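Local coordinates for protein probable zinc protease PqqL (Escherichia coli, PDB 6OFT) that probably acts as a zinc-dependent periplasmic endopeptidase of the M16 family, this chain being the first half of the enzyme, at residues A[239-250]-A[428-439]. Residues are numbered along the deposited sequence; the frame is centred on the assembly and turned at random.
Sequences ENHLRFNIINDK and QDAFWEQMVNNE
Arg243 and Asp429 tie together the N-terminal ends of segments 239-250 and 428-439 through a salt bridge, Arg243 NH2 lying 2.7 Å from Asp429 OD2 in a nearly straight bond (175°). The oxygen lies in the guanidinium plane but is met from above the carboxylate plane, and it also pairs with Arg262 on strand 256-264. Bent at chi2 and chi3, the arginine chain curls back, and its NE and NH2 both grip His241 O. Glu239 OE1 sits over one guanidinium face, Ala430 O over the opposite one, while Glu239 N donates to Asp429 OD1 (2.8 Å). Were Arg243 an alanine, Asp429 would probably lose one cationic partner and His241 O both side-chain donors. From here strand 242-248 runs as the outermost strand, within this chain, of a mixed sheet, consistent with the inactive M16-type domain. Backbone bonds to strand 430-436 alternate in the parallel pattern, from Arg243 N to Ala430 O (3.0 Å) through Asp249 N to Val436 O. At the far end Glu439 OE2 receives Asn248 ND2 on its syn lone pair (3.3 Å) and forms a salt bridge with the poorly ordered Lys250 NZ. On one face Phe244 lies alongside Trp432, planes 15° apart but slid, CE2 reaching Trp432 CD1 at 3.4 Å; helix 448-459 touches both. On the other face, Ile247 CD1 rests 3.6 Å from Glu433 OE1, whose carboxylate is held by Arg156 and Arg323.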
loop_
_atom_site.group_PDB
_atom_site.type_symbol
_atom_site.label_atom_id
_atom_site.label_comp_id
_atom_site.label_asym_id
_atom_site.label_seq_id
_atom_site.Cartn_x
_atom_site.Cartn_y
_atom_site.Cartn_z
ATOM N N GLU A 239 4.736 20.899 -2.410
ATOM C CA GLU A 239 4.836 21.908 -1.355
ATOM C C GLU A 239 6.329 22.211 -1.273
ATOM O O GLU A 239 7.077 21.481 -0.619
ATOM C CB GLU A 239 4.292 21.406 -0.016
ATOM C CG GLU A 239 4.252 22.535 1.002
ATOM C CD GLU A 239 3.410 22.200 2.201
ATOM O OE1 GLU A 239 3.988 21.746 3.212
ATOM O OE2 GLU A 239 2.170 22.359 2.120
ATOM N N ASN A 240 6.758 23.254 -2.000
ATOM C CA ASN A 240 8.148 23.679 -2.152
ATOM C C ASN A 240 8.667 24.457 -0.941
ATOM O O ASN A 240 9.055 25.622 -1.041
ATOM C CB ASN A 240 8.311 24.444 -3.470
ATOM C CG ASN A 240 7.901 23.569 -4.636
ATOM O OD1 ASN A 240 8.129 22.356 -4.637
ATOM N ND2 ASN A 240 7.239 24.140 -5.618
ATOM N N HIS A 241 8.685 23.768 0.203
ATOM C CA HIS A 241 9.091 24.277 1.502
ATOM C C HIS A 241 9.669 23.136 2.307
ATOM O O HIS A 241 9.120 22.030 2.296
ATOM C CB HIS A 241 7.872 24.843 2.263
ATOM C CG HIS A 241 7.283 26.073 1.643
ATOM N ND1 HIS A 241 6.040 26.049 1.019
ATOM C CD2 HIS A 241 7.789 27.326 1.560
ATOM C CE1 HIS A 241 5.837 27.281 0.579
ATOM N NE2 HIS A 241 6.862 28.085 0.881
ATOM N N LEU A 242 10.758 23.406 2.974
ATOM C CA LEU A 242 11.412 22.422 3.856
ATOM C C LEU A 242 10.764 22.506 5.240
ATOM O O LEU A 242 10.796 23.588 5.812
ATOM C CB LEU A 242 12.895 22.766 3.945
ATOM C CG LEU A 242 13.721 21.825 4.811
ATOM C CD1 LEU A 242 13.608 20.397 4.311
ATOM C CD2 LEU A 242 15.169 22.274 4.893
ATOM N N ARG A 243 10.245 21.418 5.753
ATOM C CA ARG A 243 9.598 21.394 7.062
ATOM C C ARG A 243 10.380 20.596 8.076
ATOM O O ARG A 243 11.284 19.844 7.713
ATOM C CB ARG A 243 8.153 20.878 6.965
ATOM C CG ARG A 243 7.234 21.754 6.149
ATOM C CD ARG A 243 6.429 20.852 5.257
ATOM N NE ARG A 243 6.969 20.830 3.915
ATOM C CZ ARG A 243 6.748 19.871 3.021
ATOM N NH1 ARG A 243 5.992 18.827 3.329
ATOM N NH2 ARG A 243 7.288 19.946 1.819
ATOM N N PHE A 244 10.047 20.777 9.364
ATOM C CA PHE A 244 10.739 20.107 10.464
ATOM C C PHE A 244 9.732 19.635 11.485
ATOM O O PHE A 244 8.825 20.386 11.829
ATOM C CB PHE A 244 11.743 21.070 11.139
ATOM C CG PHE A 244 12.929 21.451 10.288
ATOM C CD1 PHE A 244 12.857 22.523 9.403
ATOM C CD2 PHE A 244 14.134 20.770 10.404
ATOM C CE1 PHE A 244 13.940 22.859 8.598
ATOM C CE2 PHE A 244 15.231 21.121 9.611
ATOM C CZ PHE A 244 15.127 22.165 8.713
ATOM N N ASN A 245 9.906 18.410 11.992
ATOM C CA ASN A 245 9.006 17.845 13.004
ATOM C C ASN A 245 9.738 16.982 14.025
ATOM O O ASN A 245 10.715 16.315 13.695
ATOM C CB ASN A 245 7.911 16.987 12.337
ATOM C CG ASN A 245 6.734 16.692 13.243
ATOM O OD1 ASN A 245 6.488 17.384 14.221
ATOM N ND2 ASN A 245 5.986 15.656 12.943
ATOM N N ILE A 246 9.251 16.991 15.264
ATOM C CA ILE A 246 9.759 16.123 16.325
ATOM C C ILE A 246 8.535 15.407 16.869
ATOM O O ILE A 246 7.558 16.065 17.244
ATOM C CB ILE A 246 10.607 16.828 17.434
ATOM C CG1 ILE A 246 11.864 17.532 16.854
ATOM C CG2 ILE A 246 11.012 15.832 18.554
ATOM C CD1 ILE A 246 12.501 18.637 17.843
ATOM N N ILE A 247 8.544 14.060 16.808
ATOM C CA ILE A 247 7.445 13.236 17.305
ATOM C C ILE A 247 7.847 12.740 18.677
ATOM O O ILE A 247 8.787 11.955 18.802
ATOM C CB ILE A 247 7.031 12.079 16.345
ATOM C CG1 ILE A 247 6.659 12.626 14.948
ATOM C CG2 ILE A 247 5.874 11.248 16.960
ATOM C CD1 ILE A 247 6.438 11.617 13.905
ATOM N N ASN A 248 7.159 13.234 19.707
ATOM C CA ASN A 248 7.422 12.839 21.079
ATOM C C ASN A 248 6.298 11.900 21.556
ATOM O O ASN A 248 5.152 12.333 21.731
ATOM C CB ASN A 248 7.564 14.076 21.984
ATOM C CG ASN A 248 8.194 13.815 23.340
ATOM O OD1 ASN A 248 8.050 12.741 23.945
ATOM N ND2 ASN A 248 8.904 14.809 23.856
ATOM N N ASP A 249 6.625 10.605 21.709
ATOM C CA ASP A 249 5.682 9.581 22.176
ATOM C C ASP A 249 6.431 8.572 23.030
ATOM O O ASP A 249 7.289 7.846 22.525
ATOM C CB ASP A 249 4.955 8.898 21.001
ATOM C CG ASP A 249 3.668 8.142 21.339
ATOM O OD1 ASP A 249 2.741 8.155 20.510
ATOM O OD2 ASP A 249 3.602 7.518 22.427
ATOM N N LYS A 250 6.097 8.529 24.329
ATOM C CA LYS A 250 6.727 7.660 25.329
ATOM C C LYS A 250 6.559 6.173 25.031
ATOM O O LYS A 250 7.395 5.376 25.459
ATOM C CB LYS A 250 6.250 8.006 26.752
ATOM C CG LYS A 250 6.428 9.480 27.119
ATOM C CD LYS A 250 7.082 9.683 28.482
ATOM C CE LYS A 250 7.095 11.136 28.904
ATOM N NZ LYS A 250 7.961 11.979 28.031
ATOM N N GLN A 428 12.580 20.458 -3.361
ATOM C CA GLN A 428 12.148 21.401 -2.308
ATOM C C GLN A 428 11.018 20.832 -1.422
ATOM O O GLN A 428 10.742 21.386 -0.358
ATOM C CB GLN A 428 11.667 22.711 -2.943
ATOM C CG GLN A 428 12.639 23.370 -3.911
ATOM C CD GLN A 428 11.961 24.525 -4.596
ATOM O OE1 GLN A 428 11.951 25.649 -4.094
ATOM N NE2 GLN A 428 11.365 24.271 -5.752
ATOM N N ASP A 429 10.357 19.753 -1.865
ATOM C CA ASP A 429 9.277 19.150 -1.109
ATOM C C ASP A 429 9.847 18.097 -0.175
ATOM O O ASP A 429 9.882 16.908 -0.480
ATOM C CB ASP A 429 8.138 18.659 -2.037
ATOM C CG ASP A 429 6.840 18.332 -1.339
ATOM O OD1 ASP A 429 5.788 18.315 -2.023
ATOM O OD2 ASP A 429 6.868 18.069 -0.103
ATOM N N ALA A 430 10.294 18.599 0.959
ATOM C CA ALA A 430 10.992 17.764 1.949
ATOM C C ALA A 430 10.705 18.123 3.407
ATOM O O ALA A 430 10.276 19.232 3.633
ATOM C CB ALA A 430 12.471 17.786 1.699
ATOM N N PHE A 431 10.958 17.184 4.312
ATOM C CA PHE A 431 10.836 17.446 5.735
ATOM C C PHE A 431 11.770 16.567 6.565
ATOM O O PHE A 431 11.953 15.383 6.259
ATOM C CB PHE A 431 9.374 17.385 6.240
ATOM C CG PHE A 431 8.693 16.037 6.254
ATOM C CD1 PHE A 431 7.904 15.625 5.177
ATOM C CD2 PHE A 431 8.769 15.211 7.373
ATOM C CE1 PHE A 431 7.228 14.402 5.214
ATOM C CE2 PHE A 431 8.111 13.975 7.399
ATOM C CZ PHE A 431 7.327 13.589 6.330
ATOM N N TRP A 432 12.353 17.174 7.582
ATOM C CA TRP A 432 13.210 16.501 8.584
ATOM C C TRP A 432 12.325 16.015 9.720
ATOM O O TRP A 432 11.450 16.741 10.111
ATOM C CB TRP A 432 14.286 17.438 9.127
ATOM C CG TRP A 432 15.414 17.632 8.177
ATOM C CD1 TRP A 432 15.571 18.659 7.315
ATOM C CD2 TRP A 432 16.523 16.752 7.967
ATOM N NE1 TRP A 432 16.705 18.484 6.594
ATOM C CE2 TRP A 432 17.311 17.324 6.960
ATOM C CE3 TRP A 432 16.933 15.550 8.534
ATOM C CZ2 TRP A 432 18.483 16.735 6.504
ATOM C CZ3 TRP A 432 18.088 14.971 8.086
ATOM C CH2 TRP A 432 18.848 15.547 7.075
ATOM N N GLU A 433 12.574 14.838 10.221
ATOM C CA GLU A 433 11.782 14.322 11.319
ATOM C C GLU A 433 12.615 13.567 12.345
ATOM O O GLU A 433 13.413 12.709 11.988
ATOM C CB GLU A 433 10.668 13.423 10.768
ATOM C CG GLU A 433 9.692 12.916 11.811
ATOM C CD GLU A 433 8.939 11.717 11.286
ATOM O OE1 GLU A 433 7.889 11.921 10.638
ATOM O OE2 GLU A 433 9.418 10.579 11.482
ATOM N N GLN A 434 12.384 13.866 13.620
ATOM C CA GLN A 434 13.016 13.167 14.727
ATOM C C GLN A 434 11.953 12.516 15.579
ATOM O O GLN A 434 10.879 13.079 15.755
ATOM C CB GLN A 434 13.892 14.095 15.573
ATOM C CG GLN A 434 15.277 14.295 14.957
ATOM C CD GLN A 434 16.015 15.453 15.559
ATOM O OE1 GLN A 434 17.070 15.297 16.173
ATOM N NE2 GLN A 434 15.487 16.645 15.382
ATOM N N MET A 435 12.259 11.337 16.113
ATOM C CA MET A 435 11.352 10.591 16.978
ATOM C C MET A 435 12.028 10.407 18.315
ATOM O O MET A 435 13.188 10.004 18.359
ATOM C CB MET A 435 10.970 9.256 16.333
ATOM C CG MET A 435 9.968 9.424 15.215
ATOM S SD MET A 435 9.575 7.903 14.328
ATOM C CE MET A 435 8.650 6.977 15.623
ATOM N N VAL A 436 11.347 10.838 19.393
ATOM C CA VAL A 436 11.847 10.787 20.776
ATOM C C VAL A 436 10.820 10.109 21.700
ATOM O O VAL A 436 9.614 10.255 21.483
ATOM C CB VAL A 436 12.358 12.152 21.317
ATOM C CG1 VAL A 436 13.582 12.616 20.542
ATOM C CG2 VAL A 436 11.270 13.228 21.306
ATOM N N ASN A 437 11.296 9.328 22.687
ATOM C CA ASN A 437 10.386 8.597 23.585
ATOM C C ASN A 437 10.613 8.869 25.081
ATOM O O ASN A 437 9.958 8.259 25.925
ATOM C CB ASN A 437 10.406 7.087 23.282
ATOM C CG ASN A 437 11.743 6.398 23.396
ATOM O OD1 ASN A 437 12.728 6.930 23.928
ATOM N ND2 ASN A 437 11.795 5.181 22.889
ATOM N N ASN A 438 11.520 9.789 25.405
ATOM C CA ASN A 438 11.822 10.207 26.778
ATOM C C ASN A 438 12.339 11.636 26.729
ATOM O O ASN A 438 12.649 12.133 25.638
ATOM C CB ASN A 438 12.801 9.243 27.478
ATOM C CG ASN A 438 14.157 9.142 26.831
ATOM O OD1 ASN A 438 15.019 10.014 26.998
ATOM N ND2 ASN A 438 14.385 8.070 26.092
ATOM N N GLU A 439 12.436 12.297 27.894
ATOM C CA GLU A 439 12.883 13.682 27.956
ATOM C C GLU A 439 14.403 13.840 27.798
ATOM O O GLU A 439 14.845 14.954 27.516
ATOM C CB GLU A 439 12.336 14.405 29.207
ATOM C CG GLU A 439 10.838 14.705 29.111
ATOM C CD GLU A 439 10.342 15.232 27.769
ATOM O OE1 GLU A 439 10.615 16.415 27.457
ATOM O OE2 GLU A 439 9.696 14.457 27.022
HETATM O O HOH W 1 13.442 17.231 13.357
HETATM O O HOH W 2 6.595 14.263 10.577
#